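Local coordinates for protein kirola (Actinidia deliciosa, PDB 4IGV) that is of uncertain function, a monomeric ripening-related kiwifruit allergen of the Bet v 1-like superfamily that may, like some relatives, carry a ligand in its interior, at residues Lys81-Ile87 and Phe99-Val105; Met7-Ile13 and Asn112-Phe118; Asn38-Leu44 and Val55-Thr61. One frame throughout, in Å; residues are numbered along the deposited sequence. Where two conformers were deposited one is given.

Interaction 1. Residues Lys81-Ile87 and Phe99-Val105; sequences KSVTFKI and FIIIVQV
Phe99 meets Ile87 in two ways at the turn end of this antiparallel hairpin. Phe99 O accepts a hydrogen bond from Ile87 N at 3.0 Å, while a water that accepts from Phe99 N and donates to Ile87 O takes the place of the pair's second direct bond. The Ile87 side chain runs beside that of Phe99, with Ile87 CD1 3.8 Å from Phe99 CD2. On the other face of the sheet Ile100 lays CD1 against Lys86 CB at 3.5 Å; with Ile100 CG1 anti to the carbonyl carbon (chi1 -57°), Ile100 CG2 presses on Thr84 CG2 at 3.2 Å, tighter than usual van der Waals contact. Ile101 and Phe85 exchange two backbone bonds, that from Phe85 N to Ile101 O being almost straight (2.8 Å, 177°). The same oxygen lies near the plane of the Phe85 ring, at its edge. Ile102 returns to the Thr84 face, where its CG2 touches Ser82 OG at 3.4 Å. Val103 repeats the double backbone bonding with Val83. Gln104 lies alongside Ser82, Gln104 CG 3.9 Å from Ser82 CB, and sends NE2 to Asp106 and Thr80 O. Val105 N binds Lys81 O at 2.9 Å; a water donates to Val105 O and weakly accepts from Lys81 NZ, whose stronger partner is Thr107 OG1. Lys81 and Ser82 form a G1 beta bulge against strand 65-77. The hairpin is an inner part of the curved Bet v 1 sheet, between strands 65-77 and 112-122, while Val103 and Val105 pack on Phe24 and Phe20 of helix 17-25.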
loop_
_atom_site.group_PDB
_atom_site.type_symbol
_atom_site.label_atom_id
_atom_site.label_comp_id
_atom_site.label_asym_id
_atom_site.label_seq_id
_atom_site.Cartn_x
_atom_site.Cartn_y
_atom_site.Cartn_z
ATOM N N LYS A 81 -13.062 3.372 5.534
ATOM C CA LYS A 81 -12.391 2.450 4.654
ATOM C C LYS A 81 -10.880 2.745 4.571
ATOM O O LYS A 81 -10.332 2.961 3.486
ATOM C CB LYS A 81 -13.063 2.382 3.289
ATOM C CG LYS A 81 -14.497 2.004 3.310
ATOM C CD LYS A 81 -15.031 1.920 1.879
ATOM C CE LYS A 81 -16.543 1.630 1.835
ATOM N NZ LYS A 81 -17.362 2.646 2.557
ATOM N N SER A 82 -10.247 2.807 5.733
ATOM C CA SER A 82 -8.831 3.084 5.826
ATOM C C SER A 82 -8.065 1.952 6.474
ATOM O O SER A 82 -8.570 1.291 7.397
ATOM C CB SER A 82 -8.634 4.383 6.623
ATOM O OG SER A 82 -7.281 4.773 6.646
ATOM N N VAL A 83 -6.849 1.750 6.000
ATOM C CA VAL A 83 -5.925 0.779 6.601
ATOM C C VAL A 83 -4.543 1.395 6.567
ATOM O O VAL A 83 -4.157 2.048 5.586
ATOM C CB VAL A 83 -6.040 -0.604 5.969
ATOM C CG1 VAL A 83 -5.841 -0.538 4.464
ATOM C CG2 VAL A 83 -5.038 -1.614 6.663
ATOM N N THR A 84 -3.837 1.289 7.692
ATOM C CA THR A 84 -2.512 1.844 7.865
ATOM C C THR A 84 -1.484 0.726 8.071
ATOM O O THR A 84 -1.615 -0.097 8.978
ATOM C CB THR A 84 -2.433 2.789 9.062
ATOM O OG1 THR A 84 -3.394 3.844 8.891
ATOM C CG2 THR A 84 -1.045 3.382 9.241
ATOM N N PHE A 85 -0.478 0.730 7.201
ATOM C CA PHE A 85 0.627 -0.232 7.212
ATOM C C PHE A 85 1.902 0.456 7.682
ATOM O O PHE A 85 2.255 1.544 7.213
ATOM C CB PHE A 85 0.872 -0.724 5.815
ATOM C CG PHE A 85 -0.289 -1.449 5.190
ATOM C CD1 PHE A 85 -0.481 -2.804 5.388
ATOM C CD2 PHE A 85 -1.179 -0.770 4.408
ATOM C CE1 PHE A 85 -1.602 -3.468 4.796
ATOM C CE2 PHE A 85 -2.289 -1.414 3.806
ATOM C CZ PHE A 85 -2.492 -2.759 4.013
ATOM N N LYS A 86 2.549 -0.106 8.699
ATOM C CA LYS A 86 3.850 0.368 9.171
ATOM C C LYS A 86 4.930 -0.577 8.639
ATOM O O LYS A 86 4.876 -1.752 8.939
ATOM C CB LYS A 86 3.917 0.437 10.704
ATOM C CG LYS A 86 5.303 0.745 11.232
ATOM C CD LYS A 86 5.282 0.771 12.763
ATOM C CE LYS A 86 6.647 0.866 13.315
ATOM N NZ LYS A 86 6.478 0.761 14.793
ATOM N N ILE A 87 5.911 -0.068 7.922
ATOM C CA ILE A 87 7.015 -0.883 7.437
ATOM C C ILE A 87 8.012 -1.064 8.547
ATOM O O ILE A 87 8.467 -0.080 9.138
ATOM C CB ILE A 87 7.695 -0.281 6.168
ATOM C CG1 ILE A 87 6.652 0.009 5.083
ATOM C CG2 ILE A 87 8.855 -1.240 5.704
ATOM C CD1 ILE A 87 7.177 0.759 3.847
ATOM N N PHE A 99 8.428 4.543 8.168
ATOM C CA PHE A 99 7.623 4.634 6.967
ATOM C C PHE A 99 6.260 4.019 7.220
ATOM O O PHE A 99 6.167 2.860 7.590
ATOM C CB PHE A 99 8.319 3.939 5.793
ATOM C CG PHE A 99 8.004 4.546 4.436
ATOM C CD1 PHE A 99 8.941 5.194 3.737
ATOM C CD2 PHE A 99 6.715 4.485 3.885
ATOM C CE1 PHE A 99 8.659 5.762 2.511
ATOM C CE2 PHE A 99 6.459 5.067 2.673
ATOM C CZ PHE A 99 7.418 5.678 2.010
ATOM N N ILE A 100 5.224 4.828 7.017
ATOM C CA ILE A 100 3.835 4.422 7.182
ATOM C C ILE A 100 3.098 4.713 5.877
ATOM O O ILE A 100 3.324 5.726 5.238
ATOM C CB ILE A 100 3.144 5.247 8.290
ATOM C CG1 ILE A 100 3.911 5.104 9.620
ATOM C CG2 ILE A 100 1.748 4.815 8.418
ATOM C CD1 ILE A 100 4.082 3.865 9.994
ATOM N N ILE A 101 2.256 3.776 5.460
ATOM C CA ILE A 101 1.443 3.926 4.268
ATOM C C ILE A 101 -0.011 3.759 4.667
ATOM O O ILE A 101 -0.398 2.776 5.261
ATOM C CB ILE A 101 1.775 2.854 3.212
ATOM C CG1 ILE A 101 3.233 3.040 2.753
ATOM C CG2 ILE A 101 0.806 2.938 1.980
ATOM C CD1 ILE A 101 3.703 1.966 1.747
ATOM N N ILE A 102 -0.808 4.758 4.367
ATOM C CA ILE A 102 -2.255 4.743 4.628
ATOM C C ILE A 102 -2.977 4.657 3.320
ATOM O O ILE A 102 -2.706 5.445 2.388
ATOM C CB ILE A 102 -2.714 6.005 5.372
ATOM C CG1 ILE A 102 -1.873 6.295 6.592
ATOM C CG2 ILE A 102 -4.180 5.865 5.755
ATOM C CD1 ILE A 102 -2.185 7.704 7.183
ATOM N N VAL A 103 -3.868 3.688 3.207
ATOM C CA VAL A 103 -4.749 3.534 2.034
ATOM C C VAL A 103 -6.162 3.839 2.528
ATOM O O VAL A 103 -6.625 3.262 3.483
ATOM C CB VAL A 103 -4.747 2.090 1.455
ATOM C CG1 VAL A 103 -5.465 2.105 0.086
ATOM C CG2 VAL A 103 -3.353 1.526 1.324
ATOM N N GLN A 104 -6.835 4.780 1.887
ATOM C CA GLN A 104 -8.184 5.149 2.292
ATOM C C GLN A 104 -9.085 5.273 1.077
ATOM O O GLN A 104 -8.739 5.969 0.124
ATOM C CB GLN A 104 -8.136 6.496 3.060
ATOM C CG GLN A 104 -9.426 6.835 3.687
ATOM C CD GLN A 104 -10.301 7.708 2.834
ATOM O OE1 GLN A 104 -9.814 8.660 2.189
ATOM N NE2 GLN A 104 -11.606 7.421 2.825
ATOM N N VAL A 105 -10.214 4.611 1.112
ATOM C CA VAL A 105 -11.115 4.475 -0.040
ATOM C C VAL A 105 -12.398 5.253 0.224
ATOM O O VAL A 105 -13.052 5.061 1.237
ATOM C CB VAL A 105 -11.450 2.984 -0.319
ATOM C CG1 VAL A 105 -12.295 2.900 -1.636
ATOM C CG2 VAL A 105 -10.148 2.173 -0.424
HETATM O O HOH W 1 -15.566 5.378 2.180
HETATM O O HOH W 2 8.287 2.403 10.205
#

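Interaction 2. Residues Met7-Ile13 and Asn112-Phe118; sequences MVKQVEI and NSVTWTF
Met7, Lys9 and Val11 each exchange two backbone hydrogen bonds with Phe118, Trp116 and Val114 respectively, a regular antiparallel ladder. A seventh bond, Ile13 N to Asn112 O (3.0 Å), is less regular, the donor standing 38° above the carbonyl plane. One side-chain hydrogen bond crosses the strands: Gln10, extended with CG anti to the backbone N (chi1 -178°), donates NE2 to Ser113 OG at 2.9 Å, the hydroxyl lying 21° out of the amide plane. Glu12 OE2 may accept from Asn112 N, but the carboxylate, one of two conformers, crowds Asn112 O, so this is doubtful. The pairing joins the first strand of the Bet v 1 fold, outermost in the sheet, to the last, which precedes the long helix 131-145. Trp116 NE1 reaches Thr141 on that helix, and Asn112 OD1 accepts from Gly17. Met7 SD, in one of two conformers, makes an oblique Met-aromatic contact 5.2 Å from the Phe118 ring centroid. Val8 straddles two threonines, CG1 against Thr115 CG2 at 3.7 Å and CG2 against Thr117 CG2 at 3.9 Å. Beyond the ladder, Ile13 CD1 rests 3.7 Å from Val114 CG2, and both residues touch Phe20 of helix 17-25.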
loop_
_atom_site.group_PDB
_atom_site.type_symbol
_atom_site.label_atom_id
_atom_site.label_comp_id
_atom_site.label_asym_id
_atom_site.label_seq_id
_atom_site.Cartn_x
_atom_site.Cartn_y
_atom_site.Cartn_z
ATOM N N MET A 7 3.548 12.504 1.752
ATOM C CA MET A 7 3.197 12.518 0.341
ATOM C C MET A 7 1.800 11.913 0.225
ATOM O O MET A 7 1.530 10.888 0.807
ATOM C CB MET A 7 4.216 11.692 -0.438
ATOM C CG MET A 7 4.017 11.670 -1.938
ATOM S SD MET A 7 5.263 10.678 -2.793
ATOM C CE MET A 7 6.753 11.626 -2.374
ATOM N N VAL A 8 0.937 12.562 -0.547
ATOM C CA VAL A 8 -0.454 12.186 -0.677
ATOM C C VAL A 8 -0.822 12.203 -2.165
ATOM O O VAL A 8 -0.556 13.164 -2.906
ATOM C CB VAL A 8 -1.390 13.158 0.064
ATOM C CG1 VAL A 8 -2.882 12.739 -0.153
ATOM C CG2 VAL A 8 -1.025 13.302 1.566
ATOM N N LYS A 9 -1.493 11.156 -2.603
ATOM C CA LYS A 9 -2.048 11.118 -3.967
ATOM C C LYS A 9 -3.398 10.428 -3.962
ATOM O O LYS A 9 -3.521 9.329 -3.442
ATOM C CB LYS A 9 -1.142 10.373 -4.955
ATOM C CG LYS A 9 -1.582 10.474 -6.422
ATOM C CD LYS A 9 -1.181 11.809 -7.039
ATOM C CE LYS A 9 -0.893 11.776 -8.571
ATOM N NZ LYS A 9 -2.013 11.312 -9.429
ATOM N N GLN A 10 -4.387 11.124 -4.559
ATOM C CA GLN A 10 -5.750 10.622 -4.693
ATOM C C GLN A 10 -6.007 10.340 -6.136
ATOM O O GLN A 10 -5.797 11.199 -6.977
ATOM C CB GLN A 10 -6.761 11.634 -4.207
ATOM C CG GLN A 10 -8.217 11.150 -4.269
ATOM C CD GLN A 10 -9.198 12.110 -3.619
ATOM O OE1 GLN A 10 -8.988 13.332 -3.589
ATOM N NE2 GLN A 10 -10.268 11.556 -3.053
ATOM N N VAL A 11 -6.509 9.147 -6.402
ATOM C CA VAL A 11 -6.968 8.886 -7.721
ATOM C C VAL A 11 -8.369 8.336 -7.757
ATOM O O VAL A 11 -8.781 7.524 -6.901
ATOM C CB VAL A 11 -6.045 7.968 -8.488
ATOM C CG1 VAL A 11 -4.739 8.676 -8.825
ATOM C CG2 VAL A 11 -5.856 6.719 -7.688
ATOM N N GLU A 12 -9.142 8.776 -8.746
ATOM C CA GLU A 12 -10.462 8.247 -8.973
ATOM C C GLU A 12 -10.350 6.925 -9.684
ATOM O O GLU A 12 -9.573 6.772 -10.643
ATOM C CB GLU A 12 -11.343 9.167 -9.809
ATOM C CG GLU A 12 -12.668 8.514 -10.288
ATOM C CD GLU A 12 -13.844 8.697 -9.330
ATOM O OE1 GLU A 12 -13.751 9.557 -8.437
ATOM O OE2 GLU A 12 -14.849 7.967 -9.457
ATOM N N ILE A 13 -11.179 6.001 -9.235
ATOM C CA ILE A 13 -11.172 4.656 -9.784
ATOM C C ILE A 13 -12.430 4.340 -10.495
ATOM O O ILE A 13 -13.481 4.932 -10.248
ATOM C CB ILE A 13 -10.823 3.593 -8.712
ATOM C CG1 ILE A 13 -11.774 3.622 -7.542
ATOM C CG2 ILE A 13 -9.420 3.832 -8.193
ATOM C CD1 ILE A 13 -11.594 2.419 -6.646
ATOM N N ASN A 112 -15.828 6.915 -6.725
ATOM C CA ASN A 112 -14.990 6.065 -5.933
ATOM C C ASN A 112 -13.583 6.630 -6.116
ATOM O O ASN A 112 -13.174 6.949 -7.252
ATOM C CB ASN A 112 -15.003 4.615 -6.472
ATOM C CG ASN A 112 -16.366 3.954 -6.415
ATOM O OD1 ASN A 112 -16.727 3.385 -5.386
ATOM N ND2 ASN A 112 -17.149 4.074 -7.490
ATOM N N SER A 113 -12.854 6.765 -5.023
ATOM C CA SER A 113 -11.461 7.125 -5.120
ATOM C C SER A 113 -10.630 6.437 -4.069
ATOM O O SER A 113 -11.151 5.963 -3.046
ATOM C CB SER A 113 -11.272 8.611 -5.034
ATOM O OG SER A 113 -11.652 9.046 -3.750
ATOM N N VAL A 114 -9.331 6.387 -4.307
ATOM C CA VAL A 114 -8.346 5.817 -3.386
ATOM C C VAL A 114 -7.303 6.866 -3.091
ATOM O O VAL A 114 -6.747 7.470 -4.044
ATOM C CB VAL A 114 -7.712 4.550 -4.031
ATOM C CG1 VAL A 114 -6.668 3.933 -3.063
ATOM C CG2 VAL A 114 -8.786 3.530 -4.431
ATOM N N THR A 115 -7.065 7.126 -1.817
ATOM C CA THR A 115 -6.046 8.046 -1.437
ATOM C C THR A 115 -4.920 7.291 -0.767
ATOM O O THR A 115 -5.141 6.542 0.199
ATOM C CB THR A 115 -6.607 9.086 -0.462
ATOM O OG1 THR A 115 -7.617 9.828 -1.144
ATOM C CG2 THR A 115 -5.495 10.104 -0.074
ATOM N N TRP A 116 -3.717 7.518 -1.270
ATOM C CA TRP A 116 -2.484 6.934 -0.716
ATOM C C TRP A 116 -1.739 8.049 0.034
ATOM O O TRP A 116 -1.505 9.133 -0.540
ATOM C CB TRP A 116 -1.612 6.438 -1.887
ATOM C CG TRP A 116 -2.147 5.236 -2.561
ATOM C CD1 TRP A 116 -2.934 5.221 -3.653
ATOM C CD2 TRP A 116 -1.843 3.868 -2.260
ATOM N NE1 TRP A 116 -3.240 3.917 -4.004
ATOM C CE2 TRP A 116 -2.519 3.080 -3.195
ATOM C CE3 TRP A 116 -1.002 3.257 -1.358
ATOM C CZ2 TRP A 116 -2.448 1.696 -3.190
ATOM C CZ3 TRP A 116 -0.929 1.884 -1.335
ATOM C CH2 TRP A 116 -1.609 1.111 -2.289
ATOM N N THR A 117 -1.408 7.811 1.288
ATOM C CA THR A 117 -0.660 8.737 2.078
ATOM C C THR A 117 0.567 8.053 2.627
ATOM O O THR A 117 0.450 6.990 3.250
ATOM C CB THR A 117 -1.519 9.338 3.222
ATOM O OG1 THR A 117 -2.663 9.976 2.727
ATOM C CG2 THR A 117 -0.703 10.355 4.062
ATOM N N PHE A 118 1.732 8.660 2.461
ATOM C CA PHE A 118 2.963 8.211 3.084
ATOM C C PHE A 118 3.368 9.198 4.152
ATOM O O PHE A 118 3.340 10.396 3.925
ATOM C CB PHE A 118 4.130 8.150 2.109
ATOM C CG PHE A 118 3.964 7.250 0.912
ATOM C CD1 PHE A 118 3.028 6.245 0.814
ATOM C CD2 PHE A 118 4.871 7.390 -0.144
ATOM C CE1 PHE A 118 2.975 5.436 -0.310
ATOM C CE2 PHE A 118 4.803 6.574 -1.286
ATOM C CZ PHE A 118 3.889 5.595 -1.325
#

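Interaction 3. Residues Asn38-Leu44 and Val55-Thr61; sequences NIQGVDL and VIFFKYT
Phe57 presents its ring edge to Asp43: carboxylate oxygen OD2 lies in the ring plane, 3.9 Å from Phe57 CD2, and the two flat groups are only 20° from coplanar. An oxygen there would meet the slightly positive ring hydrogens, a favourable if modest attraction. The Phe58 ring, on the opposite side of the sheet, carries Ile56 CG2 on one face, offset toward the rim, while Val42 lies alongside Phe58, its CG1 3.9 Å from Phe58 CE1. That same Val42 CG1 closes on Ile56 CG2 at 3.6 Å, making a three-residue apolar cluster. Tyr60 places its CG between the backbone N and carbonyl carbon (chi1 69°), a torsion that turns the ring off toward Phe136 of helix 131-145 and leaves CB to do the touching, 3.9 Å from Ile39 CD1. The Gln40 amide takes the hydroxyl of Thr61 onto OE1 at 2.7 Å, from 49° above its plane, and NE2 goes on to Pro36 O. Gln40 also opens a classic beta bulge, in which Lys59 O receives both Gln40 N (2.8 Å) and Gly41 N (3.2 Å), shifting the register by one residue. The bulge coincides with a corner in the outermost strand, 39-46, of the Bet v 1 sheet, where helix 30-34 packs on Ile39 and Val42. Past it the regular pattern resumes: Lys59 N binds Gly41 O, and Asp43 and Phe57 exchange a pair of backbone bonds. Near the hairpin's turn, Leu44 CD1 comes within 3.6 Å of Val55 O, and its side chain also reaches Trp49.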
loop_
_atom_site.group_PDB
_atom_site.type_symbol
_atom_site.label_atom_id
_atom_site.label_comp_id
_atom_site.label_asym_id
_atom_site.label_seq_id
_atom_site.Cartn_x
_atom_site.Cartn_y
_atom_site.Cartn_z
ATOM N N ASN A 38 4.423 -6.161 -10.447
ATOM C CA ASN A 38 4.809 -5.339 -9.317
ATOM C C ASN A 38 4.946 -6.142 -8.016
ATOM O O ASN A 38 5.839 -5.914 -7.238
ATOM C CB ASN A 38 3.805 -4.196 -9.127
ATOM C CG ASN A 38 3.757 -3.266 -10.294
ATOM O OD1 ASN A 38 2.661 -2.963 -10.795
ATOM N ND2 ASN A 38 4.908 -2.896 -10.792
ATOM N N ILE A 39 4.037 -7.076 -7.805
ATOM C CA ILE A 39 3.929 -7.846 -6.557
ATOM C C ILE A 39 4.044 -9.312 -6.818
ATOM O O ILE A 39 3.233 -9.896 -7.594
ATOM C CB ILE A 39 2.592 -7.571 -5.862
ATOM C CG1 ILE A 39 2.417 -6.069 -5.592
ATOM C CG2 ILE A 39 2.482 -8.398 -4.558
ATOM C CD1 ILE A 39 3.276 -5.572 -4.589
ATOM N N GLN A 40 5.057 -9.935 -6.215
ATOM C CA GLN A 40 5.292 -11.368 -6.393
ATOM C C GLN A 40 4.800 -12.229 -5.231
ATOM O O GLN A 40 4.627 -13.433 -5.398
ATOM C CB GLN A 40 6.748 -11.641 -6.615
ATOM C CG GLN A 40 7.242 -11.196 -7.946
ATOM C CD GLN A 40 7.430 -9.691 -8.078
ATOM O OE1 GLN A 40 8.127 -9.095 -7.286
ATOM N NE2 GLN A 40 6.796 -9.076 -9.086
ATOM N N GLY A 41 4.575 -11.632 -4.075
ATOM C CA GLY A 41 4.063 -12.398 -2.946
ATOM C C GLY A 41 3.562 -11.457 -1.866
ATOM O O GLY A 41 4.141 -10.399 -1.630
ATOM N N VAL A 42 2.465 -11.860 -1.233
ATOM C CA VAL A 42 1.940 -11.244 -0.019
ATOM C C VAL A 42 1.636 -12.383 0.920
ATOM O O VAL A 42 0.664 -13.151 0.716
ATOM C CB VAL A 42 0.665 -10.528 -0.342
ATOM C CG1 VAL A 42 0.132 -9.869 0.891
ATOM C CG2 VAL A 42 0.860 -9.439 -1.448
ATOM N N ASP A 43 2.437 -12.454 1.982
ATOM C CA ASP A 43 2.411 -13.602 2.892
ATOM C C ASP A 43 2.119 -13.168 4.304
ATOM O O ASP A 43 2.916 -12.434 4.921
ATOM C CB ASP A 43 3.735 -14.343 2.885
ATOM C CG ASP A 43 4.112 -14.806 1.499
ATOM O OD1 ASP A 43 3.279 -15.516 0.883
ATOM O OD2 ASP A 43 5.142 -14.326 0.971
ATOM N N LEU A 44 0.987 -13.612 4.837
ATOM C CA LEU A 44 0.658 -13.352 6.218
ATOM C C LEU A 44 1.643 -14.135 7.077
ATOM O O LEU A 44 1.851 -15.324 6.878
ATOM C CB LEU A 44 -0.791 -13.807 6.477
ATOM C CG LEU A 44 -1.338 -13.569 7.889
ATOM C CD1 LEU A 44 -1.511 -12.083 8.182
ATOM C CD2 LEU A 44 -2.662 -14.250 7.956
ATOM N N VAL A 55 0.733 -9.146 10.659
ATOM C CA VAL A 55 2.062 -8.912 10.138
ATOM C C VAL A 55 2.157 -9.584 8.780
ATOM O O VAL A 55 1.839 -10.776 8.667
ATOM C CB VAL A 55 3.139 -9.477 11.097
ATOM C CG1 VAL A 55 4.581 -9.302 10.518
ATOM C CG2 VAL A 55 3.018 -8.892 12.521
ATOM N N ILE A 56 2.570 -8.827 7.782
ATOM C CA ILE A 56 2.506 -9.239 6.400
ATOM C C ILE A 56 3.877 -9.027 5.748
ATOM O O ILE A 56 4.526 -7.967 5.895
ATOM C CB ILE A 56 1.402 -8.511 5.620
ATOM C CG1 ILE A 56 0.059 -8.719 6.278
ATOM C CG2 ILE A 56 1.371 -8.989 4.151
ATOM C CD1 ILE A 56 -1.046 -7.864 5.633
ATOM N N PHE A 57 4.305 -10.035 4.979
ATOM C CA PHE A 57 5.571 -9.958 4.224
ATOM C C PHE A 57 5.251 -9.745 2.738
ATOM O O PHE A 57 4.406 -10.427 2.203
ATOM C CB PHE A 57 6.345 -11.258 4.419
ATOM C CG PHE A 57 7.690 -11.306 3.722
ATOM C CD1 PHE A 57 8.781 -10.617 4.259
ATOM C CD2 PHE A 57 7.865 -12.078 2.604
ATOM C CE1 PHE A 57 10.014 -10.696 3.639
ATOM C CE2 PHE A 57 9.124 -12.155 1.992
ATOM C CZ PHE A 57 10.183 -11.454 2.560
ATOM N N PHE A 58 5.961 -8.792 2.100
ATOM C CA PHE A 58 5.770 -8.482 0.700
ATOM C C PHE A 58 7.026 -8.768 -0.076
ATOM O O PHE A 58 8.138 -8.396 0.340
ATOM C CB PHE A 58 5.425 -7.013 0.528
ATOM C CG PHE A 58 4.125 -6.600 1.141
ATOM C CD1 PHE A 58 2.961 -6.683 0.469
ATOM C CD2 PHE A 58 4.071 -6.130 2.452
ATOM C CE1 PHE A 58 1.750 -6.295 1.029
ATOM C CE2 PHE A 58 2.879 -5.751 2.995
ATOM C CZ PHE A 58 1.734 -5.823 2.295
ATOM N N LYS A 59 6.846 -9.447 -1.214
ATOM C CA LYS A 59 7.896 -9.607 -2.189
ATOM C C LYS A 59 7.434 -8.785 -3.393
ATOM O O LYS A 59 6.355 -9.026 -3.932
ATOM C CB LYS A 59 8.054 -11.068 -2.599
ATOM C CG LYS A 59 8.511 -11.952 -1.467
ATOM C CD LYS A 59 8.646 -13.371 -1.952
ATOM C CE LYS A 59 9.740 -13.510 -2.963
ATOM N NZ LYS A 59 10.050 -14.946 -3.214
ATOM N N TYR A 60 8.228 -7.794 -3.793
ATOM C CA TYR A 60 7.854 -6.887 -4.836
ATOM C C TYR A 60 9.020 -6.471 -5.691
ATOM O O TYR A 60 10.173 -6.774 -5.363
ATOM C CB TYR A 60 7.114 -5.650 -4.223
ATOM C CG TYR A 60 7.922 -4.678 -3.376
ATOM C CD1 TYR A 60 8.362 -3.487 -3.889
ATOM C CD2 TYR A 60 8.242 -4.959 -2.054
ATOM C CE1 TYR A 60 9.091 -2.548 -3.081
ATOM C CE2 TYR A 60 8.971 -4.059 -1.260
ATOM C CZ TYR A 60 9.370 -2.857 -1.765
ATOM O OH TYR A 60 10.084 -1.958 -0.999
ATOM N N THR A 61 8.723 -5.829 -6.803
ATOM C CA THR A 61 9.737 -5.407 -7.733
ATOM C C THR A 61 9.508 -3.946 -8.076
ATOM O O THR A 61 8.397 -3.556 -8.455
ATOM C CB THR A 61 9.685 -6.281 -8.993
ATOM O OG1 THR A 61 9.962 -7.649 -8.653
ATOM C CG2 THR A 61 10.702 -5.818 -10.042
HETATM O O HOH W 3 7.474 -2.360 -10.411
#

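From the N terminus, strand 4-12 supplies the first half of interaction 2 but waits some hundred residues for its partner. After the two short helices, interaction 3 closes the small hairpin of 38-44 with 55-61. Strand 65-77 then leads to interaction 1, a second hairpin that opens once the first has closed. The return of 112-118 to 7-13 completes interaction 2, with both hairpins nested in its loop and none crossing. Interactions 1 and 2 touch through neighbouring strands 96-107 and 112-122, whereas interaction 3 lies across strand 65-77 at the far margin. Together they sample one antiparallel sheet from edge strand to edge strand, with strand 65-77 bridging the gap, before helix 131-145.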